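Local coordinates for MHC class I-like protein MILL2 (Mus musculus, PDB 6A97) that binds to heparan sulfate proteoglycans on the surface of fibroblasts and is a GPI-anchored member of the MHC class I family, at residues A[98-101]-A[102-106]; A[120-123]-A[124-128]; A[141-145]-A[146-150]; A[154-158]-A[159-163]; A[174-178]-A[179-183]. All coordinates share one frame; numbering follows the deposited sequence.

Interaction 1: residues A[98-101]-A[102-106]; sequences AEVI and NQKSQ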
loop_
_atom_site.group_PDB
_atom_site.type_symbol
_atom_site.label_atom_id
_atom_site.label_comp_id
_atom_site.label_asym_id
_atom_site.label_seq_id
_atom_site.Cartn_x
_atom_site.Cartn_y
_atom_site.Cartn_z
ATOM N N ALA A 98 4.886 39.972 10.862
ATOM C CA ALA A 98 5.598 41.182 10.462
ATOM C C ALA A 98 6.964 41.315 11.135
ATOM O O ALA A 98 7.948 41.675 10.488
ATOM C CB ALA A 98 4.745 42.420 10.763
ATOM N N GLU A 99 7.027 41.028 12.430
ATOM C CA GLU A 99 8.269 41.230 13.166
ATOM C C GLU A 99 9.308 40.170 12.807
ATOM O O GLU A 99 10.493 40.475 12.696
ATOM C CB GLU A 99 8.008 41.244 14.673
ATOM C CG GLU A 99 8.773 42.340 15.409
ATOM C CD GLU A 99 8.174 43.728 15.204
ATOM O OE1 GLU A 99 7.211 43.869 14.417
ATOM O OE2 GLU A 99 8.676 44.688 15.826
ATOM N N VAL A 100 8.866 38.932 12.602
ATOM C CA VAL A 100 9.777 37.887 12.139
ATOM C C VAL A 100 10.331 38.258 10.766
ATOM O O VAL A 100 11.533 38.148 10.515
ATOM C CB VAL A 100 9.093 36.506 12.072
ATOM C CG1 VAL A 100 9.957 35.519 11.296
ATOM C CG2 VAL A 100 8.818 35.983 13.479
ATOM N N ILE A 101 9.451 38.722 9.884
ATOM C CA ILE A 101 9.864 39.155 8.554
ATOM C C ILE A 101 10.869 40.310 8.613
ATOM O O ILE A 101 11.879 40.299 7.905
ATOM C CB ILE A 101 8.647 39.576 7.703
ATOM C CG1 ILE A 101 7.827 38.345 7.305
ATOM C CG2 ILE A 101 9.094 40.333 6.465
ATOM C CD1 ILE A 101 6.543 38.669 6.573
ATOM N N ASN A 102 10.595 41.304 9.454
ATOM C CA ASN A 102 11.503 42.441 9.603
ATOM C C ASN A 102 12.896 42.019 10.074
ATOM O O ASN A 102 13.906 42.482 9.550
ATOM C CB ASN A 102 10.915 43.466 10.569
ATOM C CG ASN A 102 9.830 44.311 9.925
ATOM O OD1 ASN A 102 9.915 44.650 8.746
ATOM N ND2 ASN A 102 8.802 44.650 10.696
ATOM N N GLN A 103 12.945 41.120 11.053
ATOM C CA GLN A 103 14.215 40.680 11.629
ATOM C C GLN A 103 15.013 39.817 10.659
ATOM O O GLN A 103 16.227 39.962 10.567
ATOM C CB GLN A 103 13.980 39.917 12.940
ATOM C CG GLN A 103 13.369 40.756 14.058
ATOM C CD GLN A 103 14.222 41.971 14.425
ATOM O OE1 GLN A 103 15.452 41.884 14.520
ATOM N NE2 GLN A 103 13.566 43.115 14.619
ATOM N N LYS A 104 14.332 38.939 9.927
ATOM C CA LYS A 104 15.006 38.099 8.942
ATOM C C LYS A 104 15.418 38.893 7.705
ATOM O O LYS A 104 16.373 38.533 7.011
ATOM C CB LYS A 104 14.119 36.920 8.534
ATOM C CG LYS A 104 14.021 35.826 9.592
ATOM C CD LYS A 104 15.409 35.345 10.016
ATOM C CE LYS A 104 15.323 34.098 10.888
ATOM N NZ LYS A 104 16.638 33.750 11.503
ATOM N N SER A 105 14.701 39.977 7.430
ATOM C CA SER A 105 15.022 40.821 6.282
ATOM C C SER A 105 16.365 41.523 6.451
ATOM O O SER A 105 16.930 42.034 5.486
ATOM C CB SER A 105 13.922 41.855 6.055
ATOM O OG SER A 105 12.719 41.229 5.646
ATOM N N GLN A 106 16.873 41.543 7.679
ATOM C CA GLN A 106 18.150 42.186 7.965
ATOM C C GLN A 106 19.332 41.297 7.590
ATOM O O GLN A 106 20.455 41.781 7.442
ATOM C CB GLN A 106 18.237 42.562 9.444
ATOM C CG GLN A 106 17.218 43.600 9.881
ATOM C CD GLN A 106 17.553 44.215 11.227
ATOM O OE1 GLN A 106 18.718 44.267 11.624
ATOM N NE2 GLN A 106 16.532 44.680 11.937
#

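Interaction 2: residues A[120-123]-A[124-128]; sequences ELLS and NGSTR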
loop_
_atom_site.group_PDB
_atom_site.type_symbol
_atom_site.label_atom_id
_atom_site.label_comp_id
_atom_site.label_asym_id
_atom_site.label_seq_id
_atom_site.Cartn_x
_atom_site.Cartn_y
_atom_site.Cartn_z
ATOM N N GLU A 120 -7.263 21.084 12.292
ATOM C CA GLU A 120 -7.731 19.755 11.948
ATOM C C GLU A 120 -9.032 19.458 12.682
ATOM O O GLU A 120 -9.089 19.507 13.909
ATOM C CB GLU A 120 -6.661 18.718 12.291
ATOM C CG GLU A 120 -6.987 17.297 11.872
ATOM C CD GLU A 120 -5.809 16.362 12.074
ATOM O OE1 GLU A 120 -5.688 15.379 11.313
ATOM O OE2 GLU A 120 -4.997 16.616 12.991
ATOM N N LEU A 121 -10.082 19.174 11.922
ATOM C CA LEU A 121 -11.364 18.808 12.504
ATOM C C LEU A 121 -11.367 17.323 12.850
ATOM O O LEU A 121 -11.211 16.476 11.973
ATOM C CB LEU A 121 -12.506 19.138 11.543
ATOM C CG LEU A 121 -13.924 18.788 11.993
ATOM C CD1 LEU A 121 -14.359 19.668 13.161
ATOM C CD2 LEU A 121 -14.895 18.910 10.829
ATOM N N LEU A 122 -11.525 17.011 14.132
ATOM C CA LEU A 122 -11.580 15.620 14.563
ATOM C C LEU A 122 -13.013 15.107 14.471
ATOM O O LEU A 122 -13.963 15.884 14.568
ATOM C CB LEU A 122 -11.042 15.472 15.986
ATOM C CG LEU A 122 -9.599 15.924 16.223
ATOM C CD1 LEU A 122 -9.175 15.629 17.651
ATOM C CD2 LEU A 122 -8.657 15.257 15.236
ATOM N N SER A 123 -13.161 13.798 14.287
ATOM C CA SER A 123 -14.478 13.186 14.111
ATOM C C SER A 123 -15.372 13.359 15.340
ATOM O O SER A 123 -16.585 13.159 15.264
ATOM C CB SER A 123 -14.335 11.699 13.781
ATOM O OG SER A 123 -13.748 10.995 14.861
ATOM N N ASN A 124 -14.772 13.733 16.466
ATOM C CA ASN A 124 -15.532 14.018 17.676
ATOM C C ASN A 124 -15.873 15.503 17.805
ATOM O O ASN A 124 -16.259 15.968 18.877
ATOM C CB ASN A 124 -14.767 13.541 18.915
ATOM C CG ASN A 124 -13.579 14.424 19.251
ATOM O OD1 ASN A 124 -13.010 15.082 18.382
ATOM N ND2 ASN A 124 -13.199 14.440 20.523
ATOM N N GLY A 125 -15.714 16.243 16.709
ATOM C CA GLY A 125 -16.144 17.630 16.641
ATOM C C GLY A 125 -15.177 18.679 17.167
ATOM O O GLY A 125 -15.417 19.876 17.011
ATOM N N SER A 126 -14.088 18.244 17.792
ATOM C CA SER A 126 -13.111 19.180 18.350
ATOM C C SER A 126 -12.058 19.582 17.311
ATOM O O SER A 126 -11.994 19.003 16.229
ATOM C CB SER A 126 -12.435 18.575 19.580
ATOM O OG SER A 126 -11.734 17.390 19.245
ATOM N N THR A 127 -11.230 20.565 17.658
ATOM C CA THR A 127 -10.289 21.160 16.709
ATOM C C THR A 127 -8.847 21.182 17.218
ATOM O O THR A 127 -8.581 21.613 18.339
ATOM C CB THR A 127 -10.718 22.607 16.351
ATOM O OG1 THR A 127 -11.694 22.568 15.304
ATOM C CG2 THR A 127 -9.527 23.448 15.893
ATOM N N ARG A 128 -7.926 20.711 16.381
ATOM C CA ARG A 128 -6.494 20.783 16.668
ATOM C C ARG A 128 -5.786 21.754 15.720
ATOM O O ARG A 128 -5.770 21.543 14.509
ATOM C CB ARG A 128 -5.846 19.401 16.555
ATOM C CG ARG A 128 -4.330 19.433 16.700
ATOM C CD ARG A 128 -3.670 18.182 16.137
ATOM N NE ARG A 128 -3.617 18.181 14.675
ATOM C CZ ARG A 128 -2.560 18.556 13.959
ATOM N NH1 ARG A 128 -1.451 18.968 14.561
ATOM N NH2 ARG A 128 -2.609 18.518 12.633
#

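Interaction 3: residues A[141-145]-A[146-150]; sequences LTFDQ and KTLTW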
loop_
_atom_site.group_PDB
_atom_site.type_symbol
_atom_site.label_atom_id
_atom_site.label_comp_id
_atom_site.label_asym_id
_atom_site.label_seq_id
_atom_site.Cartn_x
_atom_site.Cartn_y
_atom_site.Cartn_z
ATOM N N LEU A 141 10.574 27.739 14.080
ATOM C CA LEU A 141 9.726 27.902 15.255
ATOM C C LEU A 141 8.513 26.984 15.193
ATOM O O LEU A 141 8.088 26.563 14.115
ATOM C CB LEU A 141 9.271 29.357 15.398
ATOM C CG LEU A 141 10.353 30.441 15.441
ATOM C CD1 LEU A 141 9.726 31.820 15.568
ATOM C CD2 LEU A 141 11.340 30.199 16.584
ATOM N N THR A 142 7.955 26.677 16.355
ATOM C CA THR A 142 6.737 25.884 16.444
ATOM C C THR A 142 5.879 26.420 17.577
ATOM O O THR A 142 6.369 26.611 18.691
ATOM C CB THR A 142 7.037 24.391 16.689
ATOM O OG1 THR A 142 7.678 23.831 15.536
ATOM C CG2 THR A 142 5.749 23.620 16.981
ATOM N N PHE A 143 4.605 26.672 17.302
ATOM C CA PHE A 143 3.724 27.186 18.341
ATOM C C PHE A 143 3.189 26.044 19.198
ATOM O O PHE A 143 2.567 25.109 18.694
ATOM C CB PHE A 143 2.568 27.990 17.737
ATOM C CG PHE A 143 1.716 28.677 18.765
ATOM C CD1 PHE A 143 2.170 29.820 19.406
ATOM C CD2 PHE A 143 0.469 28.176 19.101
ATOM C CE1 PHE A 143 1.397 30.451 20.360
ATOM C CE2 PHE A 143 -0.314 28.806 20.053
ATOM C CZ PHE A 143 0.151 29.944 20.683
ATOM N N ASP A 144 3.443 26.124 20.500
ATOM C CA ASP A 144 3.023 25.075 21.423
ATOM C C ASP A 144 1.576 25.293 21.853
ATOM O O ASP A 144 1.280 26.213 22.614
ATOM C CB ASP A 144 3.948 25.035 22.641
ATOM C CG ASP A 144 3.751 23.787 23.487
ATOM O OD1 ASP A 144 4.743 23.057 23.701
ATOM O OD2 ASP A 144 2.612 23.536 23.940
ATOM N N GLN A 145 0.684 24.440 21.360
ATOM C CA GLN A 145 -0.749 24.564 21.617
ATOM C C GLN A 145 -1.079 24.523 23.107
ATOM O O GLN A 145 -1.930 25.276 23.584
ATOM C CB GLN A 145 -1.512 23.456 20.888
ATOM C CG GLN A 145 -1.284 23.444 19.388
ATOM C CD GLN A 145 -1.779 24.715 18.723
ATOM O OE1 GLN A 145 -1.111 25.272 17.850
ATOM N NE2 GLN A 145 -2.958 25.180 19.131
ATOM N N LYS A 146 -0.408 23.636 23.836
ATOM C CA LYS A 146 -0.629 23.502 25.273
ATOM C C LYS A 146 -0.098 24.712 26.036
ATOM O O LYS A 146 -0.775 25.261 26.905
ATOM C CB LYS A 146 0.032 22.223 25.800
ATOM C CG LYS A 146 -0.484 20.944 25.161
ATOM C CD LYS A 146 -1.925 20.674 25.569
ATOM C CE LYS A 146 -2.433 19.370 24.983
ATOM N NZ LYS A 146 -2.593 19.469 23.503
ATOM N N THR A 147 1.116 25.124 25.691
ATOM C CA THR A 147 1.830 26.164 26.423
ATOM C C THR A 147 1.407 27.577 25.996
ATOM O O THR A 147 1.455 28.514 26.797
ATOM C CB THR A 147 3.360 25.977 26.241
ATOM O OG1 THR A 147 3.786 24.832 26.990
ATOM C CG2 THR A 147 4.136 27.182 26.730
ATOM N N LEU A 148 0.966 27.706 24.744
ATOM C CA LEU A 148 0.628 28.996 24.128
ATOM C C LEU A 148 1.855 29.896 24.009
ATOM O O LEU A 148 1.770 31.109 24.187
ATOM C CB LEU A 148 -0.479 29.721 24.902
ATOM C CG LEU A 148 -1.823 29.003 25.028
ATOM C CD1 LEU A 148 -2.848 29.919 25.679
ATOM C CD2 LEU A 148 -2.311 28.525 23.667
ATOM N N THR A 149 2.994 29.289 23.699
ATOM C CA THR A 149 4.227 30.031 23.476
ATOM C C THR A 149 4.974 29.404 22.302
ATOM O O THR A 149 4.742 28.245 21.955
ATOM C CB THR A 149 5.129 30.042 24.739
ATOM O OG1 THR A 149 4.322 30.244 25.906
ATOM C CG2 THR A 149 6.180 31.144 24.662
ATOM N N TRP A 150 5.867 30.169 21.690
ATOM C CA TRP A 150 6.664 29.670 20.581
ATOM C C TRP A 150 7.885 28.870 21.035
ATOM O O TRP A 150 8.640 29.287 21.919
ATOM C CB TRP A 150 7.102 30.832 19.696
ATOM C CG TRP A 150 5.976 31.402 18.898
ATOM C CD1 TRP A 150 5.186 32.465 19.234
ATOM C CD2 TRP A 150 5.502 30.933 17.631
ATOM N NE1 TRP A 150 4.256 32.693 18.247
ATOM C CE2 TRP A 150 4.426 31.765 17.253
ATOM C CE3 TRP A 150 5.886 29.893 16.776
ATOM C CZ2 TRP A 150 3.727 31.588 16.058
ATOM C CZ3 TRP A 150 5.192 29.719 15.587
ATOM C CH2 TRP A 150 4.126 30.564 15.238
#

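Interaction 4: residues A[154-158]-A[159-163]; sequences GPSTQ and QNKMF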
loop_
_atom_site.group_PDB
_atom_site.type_symbol
_atom_site.label_atom_id
_atom_site.label_comp_id
_atom_site.label_asym_id
_atom_site.label_seq_id
_atom_site.Cartn_x
_atom_site.Cartn_y
_atom_site.Cartn_z
ATOM N N GLY A 154 15.491 24.532 16.383
ATOM C CA GLY A 154 16.883 24.179 16.164
ATOM C C GLY A 154 17.754 24.431 17.382
ATOM O O GLY A 154 17.273 24.928 18.403
ATOM N N PRO A 155 19.043 24.069 17.291
ATOM C CA PRO A 155 20.002 24.431 18.340
ATOM C C PRO A 155 20.034 25.941 18.519
ATOM O O PRO A 155 20.064 26.669 17.527
ATOM C CB PRO A 155 21.334 23.905 17.802
ATOM C CG PRO A 155 20.954 22.804 16.873
ATOM C CD PRO A 155 19.662 23.244 16.240
ATOM N N SER A 156 20.019 26.406 19.762
ATOM C CA SER A 156 19.861 27.831 20.016
ATOM C C SER A 156 20.326 28.250 21.400
ATOM O O SER A 156 20.034 27.582 22.387
ATOM C CB SER A 156 18.395 28.230 19.838
ATOM O OG SER A 156 18.164 29.541 20.327
ATOM N N THR A 157 21.045 29.366 21.462
ATOM C CA THR A 157 21.352 30.008 22.731
ATOM C C THR A 157 20.058 30.410 23.434
ATOM O O THR A 157 19.019 30.596 22.788
ATOM C CB THR A 157 22.229 31.258 22.538
ATOM O OG1 THR A 157 21.452 32.302 21.936
ATOM C CG2 THR A 157 23.416 30.944 21.645
ATOM N N GLN A 158 20.121 30.539 24.757
ATOM C CA GLN A 158 18.984 31.022 25.535
ATOM C C GLN A 158 18.603 32.444 25.124
ATOM O O GLN A 158 17.424 32.797 25.105
ATOM C CB GLN A 158 19.296 30.968 27.032
ATOM C CG GLN A 158 19.505 29.556 27.545
ATOM C CD GLN A 158 18.293 28.674 27.316
ATOM O OE1 GLN A 158 17.179 29.018 27.707
ATOM N NE2 GLN A 158 18.505 27.535 26.664
ATOM N N GLN A 159 19.608 33.245 24.787
ATOM C CA GLN A 159 19.395 34.605 24.322
ATOM C C GLN A 159 18.535 34.639 23.057
ATOM O O GLN A 159 17.615 35.450 22.945
ATOM C CB GLN A 159 20.735 35.296 24.063
ATOM C CG GLN A 159 20.652 36.415 23.020
ATOM C CD GLN A 159 21.930 37.226 22.918
ATOM O OE1 GLN A 159 22.186 38.103 23.741
ATOM N NE2 GLN A 159 22.738 36.935 21.905
ATOM N N ASN A 160 18.833 33.757 22.108
ATOM C CA ASN A 160 18.073 33.714 20.864
ATOM C C ASN A 160 16.681 33.128 21.058
ATOM O O ASN A 160 15.739 33.536 20.382
ATOM C CB ASN A 160 18.832 32.930 19.795
ATOM C CG ASN A 160 20.054 33.671 19.294
ATOM O OD1 ASN A 160 20.119 34.897 19.367
ATOM N ND2 ASN A 160 21.028 32.933 18.778
ATOM N N LYS A 161 16.544 32.178 21.978
ATOM C CA LYS A 161 15.229 31.634 22.305
ATOM C C LYS A 161 14.302 32.730 22.816
ATOM O O LYS A 161 13.181 32.882 22.327
ATOM C CB LYS A 161 15.329 30.522 23.348
ATOM C CG LYS A 161 15.721 29.154 22.800
ATOM C CD LYS A 161 15.813 28.124 23.927
ATOM C CE LYS A 161 16.346 26.784 23.433
ATOM N NZ LYS A 161 15.369 26.063 22.565
ATOM N N MET A 162 14.778 33.486 23.804
ATOM C CA MET A 162 14.015 34.594 24.369
ATOM C C MET A 162 13.693 35.635 23.301
ATOM O O MET A 162 12.570 36.124 23.227
ATOM C CB MET A 162 14.782 35.242 25.526
ATOM C CG MET A 162 14.906 34.347 26.760
ATOM S SD MET A 162 15.936 35.062 28.063
ATOM C CE MET A 162 15.565 36.807 27.889
ATOM N N PHE A 163 14.686 35.958 22.479
ATOM C CA PHE A 163 14.512 36.884 21.370
ATOM C C PHE A 163 13.335 36.499 20.473
ATOM O O PHE A 163 12.475 37.333 20.182
ATOM C CB PHE A 163 15.796 36.962 20.538
ATOM C CG PHE A 163 15.739 37.964 19.413
ATOM C CD1 PHE A 163 15.245 37.609 18.164
ATOM C CD2 PHE A 163 16.191 39.261 19.603
ATOM C CE1 PHE A 163 15.196 38.529 17.131
ATOM C CE2 PHE A 163 16.145 40.187 18.574
ATOM C CZ PHE A 163 15.649 39.822 17.337
HETATM O O HOH W 1 22.839 34.411 21.492
#

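Interaction 5: residues A[174-178]-A[179-183]; sequences VKTFL and DDICP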
loop_
_atom_site.group_PDB
_atom_site.type_symbol
_atom_site.label_atom_id
_atom_site.label_comp_id
_atom_site.label_asym_id
_atom_site.label_seq_id
_atom_site.Cartn_x
_atom_site.Cartn_y
_atom_site.Cartn_z
ATOM N N VAL A 174 -2.465 34.411 17.598
ATOM C CA VAL A 174 -2.288 33.062 17.074
ATOM C C VAL A 174 -3.446 32.161 17.481
ATOM O O VAL A 174 -4.031 31.465 16.647
ATOM C CB VAL A 174 -0.961 32.431 17.565
ATOM C CG1 VAL A 174 -0.899 30.954 17.199
ATOM C CG2 VAL A 174 0.234 33.185 16.992
ATOM N N LYS A 175 -3.788 32.195 18.766
ATOM C CA LYS A 175 -4.773 31.263 19.296
ATOM C C LYS A 175 -6.174 31.561 18.757
ATOM O O LYS A 175 -6.932 30.636 18.481
ATOM C CB LYS A 175 -4.762 31.274 20.834
ATOM C CG LYS A 175 -5.973 31.922 21.490
ATOM C CD LYS A 175 -6.009 31.649 22.986
ATOM C CE LYS A 175 -6.242 30.168 23.264
ATOM N NZ LYS A 175 -6.290 29.869 24.721
ATOM N N THR A 176 -6.516 32.836 18.585
ATOM C CA THR A 176 -7.830 33.167 18.043
ATOM C C THR A 176 -7.922 32.667 16.608
ATOM O O THR A 176 -8.922 32.065 16.214
ATOM C CB THR A 176 -8.130 34.682 18.081
ATOM O OG1 THR A 176 -7.170 35.386 17.283
ATOM C CG2 THR A 176 -8.104 35.207 19.511
ATOM N N PHE A 177 -6.864 32.890 15.838
ATOM C CA PHE A 177 -6.847 32.433 14.452
ATOM C C PHE A 177 -6.944 30.909 14.350
ATOM O O PHE A 177 -7.722 30.389 13.553
ATOM C CB PHE A 177 -5.591 32.918 13.729
ATOM C CG PHE A 177 -5.607 32.637 12.254
ATOM C CD1 PHE A 177 -6.225 33.512 11.377
ATOM C CD2 PHE A 177 -5.023 31.487 11.747
ATOM C CE1 PHE A 177 -6.253 33.249 10.018
ATOM C CE2 PHE A 177 -5.049 31.220 10.391
ATOM C CZ PHE A 177 -5.662 32.104 9.524
ATOM N N LEU A 178 -6.164 30.196 15.157
ATOM C CA LEU A 178 -6.149 28.737 15.070
ATOM C C LEU A 178 -7.378 28.081 15.693
ATOM O O LEU A 178 -7.829 27.038 15.219
ATOM C CB LEU A 178 -4.889 28.169 15.728
ATOM C CG LEU A 178 -3.550 28.484 15.063
ATOM C CD1 LEU A 178 -2.427 27.783 15.805
ATOM C CD2 LEU A 178 -3.568 28.071 13.595
ATOM N N ASP A 179 -7.914 28.680 16.752
ATOM C CA ASP A 179 -9.029 28.073 17.478
ATOM C C ASP A 179 -10.398 28.533 16.983
ATOM O O ASP A 179 -11.381 27.805 17.114
ATOM C CB ASP A 179 -8.917 28.365 18.978
ATOM C CG ASP A 179 -7.650 27.801 19.591
ATOM O OD1 ASP A 179 -6.764 27.356 18.830
ATOM O OD2 ASP A 179 -7.536 27.812 20.836
ATOM N N ASP A 180 -10.471 29.739 16.428
ATOM C CA ASP A 180 -11.761 30.299 16.032
ATOM C C ASP A 180 -11.887 30.554 14.529
ATOM O O ASP A 180 -12.854 30.118 13.901
ATOM C CB ASP A 180 -12.029 31.601 16.788
ATOM C CG ASP A 180 -11.965 31.425 18.293
ATOM O OD1 ASP A 180 -12.195 30.294 18.772
ATOM O OD2 ASP A 180 -11.692 32.420 18.998
ATOM N N ILE A 181 -10.917 31.261 13.957
ATOM C CA ILE A 181 -11.022 31.706 12.568
ATOM C C ILE A 181 -10.800 30.567 11.572
ATOM O O ILE A 181 -11.655 30.316 10.720
ATOM C CB ILE A 181 -10.034 32.857 12.255
ATOM C CG1 ILE A 181 -10.518 34.174 12.873
ATOM C CG2 ILE A 181 -9.915 33.062 10.760
ATOM C CD1 ILE A 181 -10.304 34.296 14.364
ATOM N N CYS A 182 -9.662 29.884 11.672
ATOM C CA CYS A 182 -9.375 28.744 10.795
ATOM C C CYS A 182 -10.476 27.673 10.806
ATOM O O CYS A 182 -10.886 27.224 9.736
ATOM C CB CYS A 182 -8.018 28.107 11.152
ATOM S SG CYS A 182 -7.872 26.356 10.685
ATOM N N PRO A 183 -10.966 27.261 11.996
ATOM C CA PRO A 183 -12.051 26.267 11.969
ATOM C C PRO A 183 -13.320 26.753 11.262
ATOM O O PRO A 183 -14.001 25.960 10.608
ATOM C CB PRO A 183 -12.333 26.014 13.456
ATOM C CG PRO A 183 -11.059 26.356 14.142
ATOM C CD PRO A 183 -10.515 27.524 13.376
#

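Interaction 1: residues A[98-101]-A[102-106]
S105 and I101 meet in the last turn of the helix that includes 98-104, at the end of the alpha-1 helical region of this MHC class I-like platform. The tight part of the contact is the carbonyl of I101, which takes two bonds from the same residue. S105 OG donates to I101 O at 2.6 Å, and the amide S105 N donates to that oxygen at 2.9 Å. The two donors arrive from opposite faces of the carbonyl plane, the hydroxyl well above it. With OG lying beside its own backbone N (chi1 -67°), the serine side chain folds back along the helix, and its hydroxyl also comes within 3.8 Å of I101 CG2. Both V100 and I101 are buried: V100 packs on F140 of strand 138-144 and I101 on T40. K104 belongs to this packed side too. Its chain bends at the second side-chain torsion, with K104 CG 3.5 Å from V100 O, and its amine makes a cation-pi contact with the ring of Y135. Along the same turn, the amides of N102, Q103 and K104 continue the ordinary helical ladder to the carbonyls of A98, E99 and V100.

The solvent side is looser. N102 commits its OD1 to the backbone N of S37, which ties the helix to a preceding loop. E99 is exposed, and its carboxylate and the N102 amide are turned 77° against each other, with E99 OE1 4.1 Å from N102 ND2, too far for a hydrogen bond between the two side chains.

Interaction 2: residues A[120-123]-A[124-128]
E120 and R128 pair across two antiparallel strands, just before and after the turn that joins them, and three kinds of interaction hold the two arms together. The first is ionic. R128 NE donates to E120 OE2 at 2.7 Å, meeting that oxygen nearly along its C-O bond, and NH2 adds a weak bond to the same atom at 3.1 Å. One carboxylate oxygen therefore serves two nitrogens at the edge of the guanidinium, whose plane stands 70° from that of the carboxylate. E120 reaches there with an extended chain, whereas R128 bends at its third torsion (chi3 76°) to bring NE inward.

The second kind is backbone pairing. E120 and R128 form an antiparallel hydrogen-bonded pair, joined in both directions, and L122 N donates to S126 O. G125 N then closes the type I turn on L122 O at 2.8 Å.

The third is side-chain polar and apolar contact around the turn. N124 OD1 receives S126 OG at 2.8 Å and, weakly, S126 N, so the asparagine carbonyl ties the turn to the residue that follows G125. L122 lies alongside it, CB 3.1 Å from N124 OD1, and its CD1 sits 3.5 Å from S126 OG. On the other face, L121 packs on H23 and L186, and T127 on P183, beneath helix 171-193. Together these features describe a type I turn with a G1 bulge, the classic 3:5 hairpin, with G125 at the positive-phi position, linking strands 113-121 and 127-135 in the sheet of the alpha-1/alpha-2 platform.

Interaction 3: residues A[141-145]-A[146-150]
The beta hairpin of strands 138-144 and 149-152 turns back on itself between D144 and T149, with F143 and W150 touching across it as an antiparallel non-hydrogen-bonded pair. The edge of F143 is directed at the face of W150 in a T-shaped stack: the phenyl and the five-membered ring have centroids 5.1 Å apart and planes at 66°. F143 CB completes the overlap with a CH-pi contact, 3.8 Å from the centroid of the six-membered ring and almost on its normal. At the far end of the phenyl ring, F143 CZ lies 3.6 Å from L148 CA.

At the turn itself D144 does most of the polar work. Its carboxylate swings back over the loop (chi1 -168°), and OD2 accepts from T147 N at 2.8 Å, from above the carboxylate plane. Its own carbonyl receives L148 N, and its amide donates to T149 O. L148 adopts a positive phi of 64°, which lets the chain turn back into the second strand.

The indole NE1 is satisfied by P169 O, and W131 of strand 127-135 meets W150 edge-to-face. V174 of helix 171-193 packs on both F143 and W150, so the hairpin's aromatic face lies beneath that helix at the outer border of the sheet.

Interaction 4: residues A[154-158]-A[159-163]
T157 holds OG1 between its backbone N and carbonyl carbon (chi1 71°), which turns the hydroxyl toward N160, while S156 sets its OG opposite its own backbone N (chi1 169°), which places it next to the carbonyl of T157. T157 is the N-cap of helix 158-167, and OG1 accepts the amide of N160 at 3.0 Å with an N-H...O angle of 156°. The side chain of N160 crosses the threonine obliquely, CB 3.4 Å from that hydroxyl. A water 2.6 Å from T157 OG1 also receives a weak bond from Q159 NE2, linking two side chains of the first turn.

The carbonyl of T157 is gripped twice. S156 OG donates to T157 O at 2.8 Å, and K161 N closes the first helical turn on the same atom. S156 OG also touches N160 CB and K161 CG, each 3.5 Å away. On the outer side, the amide end of Q158 passes K161, with Q158 NE2 3.9 Å from K161 CD.

The chemistry is that of a helix start: a hydroxyl replaces the carbonyl that an earlier turn would have offered to N160 N, and a neighbouring serine adds a second donor to the first helical acceptor.

Interaction 5: residues A[174-178]-A[179-183]
I181 leans back on the preceding turn, and its branches can be followed outward from CB, which lies 3.6 Å from F177 O. With CG1 beside the backbone N (chi1 -75°), CG2 falls opposite that N, goes to the aromatic side and sits 3.7 Å from F177 CE1, the two side chains crossing at about a right angle. The other branch turns at CG1 (chi2 76°) and ends with CD1 only 3.2 Å from T176 O, so the tip of the isoleucine covers a carbonyl that is already shared. That oxygen accepts from both D180 N at 2.8 Å and I181 N at 3.1 Å, the latter in the carbonyl plane.

This doubled acceptor marks a wider pi-type turn at 179-181 within helix 171-193, the long alpha-2 helix of the MHC class I-like platform. The register has shifted by one residue past it: C182 N bonds to F177 O, five residues back, at 2.7 Å and nearly straight. P183 has no amide hydrogen to give, and its CD instead rests against L178 O. Here the helix kinks, and the short axes of 174-178 and 179-183 diverge by 35°.

Toward the sheet, F177 packs on L117, and C182 is joined by a disulfide to C119 of strand 113-121, which pins the bent part of the helix to the floor beneath it. On the outer face, D179 folds back over K175 O, and its OD2 comes 3.6 Å from K175 CE, while K175 NZ stays 4.6 Å from D179 OD2, beyond a salt bridge.

Each contact is local and they follow one another along the chain, none nesting or crossing. Interaction 1 ends the alpha-1 helical region; interaction 2 then closes the turn between strands 113-121 and 127-135, and interaction 3 that between 138-144 and 149-152, at the border of the same sheet. Interaction 4 starts helix 158-167, and its F163 packs against Q103 of interaction 1, bringing the end of the alpha-1 helical region against the start of the alpha-2 one. Interaction 5 bends helix 171-193 over the sheet, touching interaction 3 through V174, K175 and L178 and interaction 2 through P183 on T127. Both hairpins thereby meet one helix.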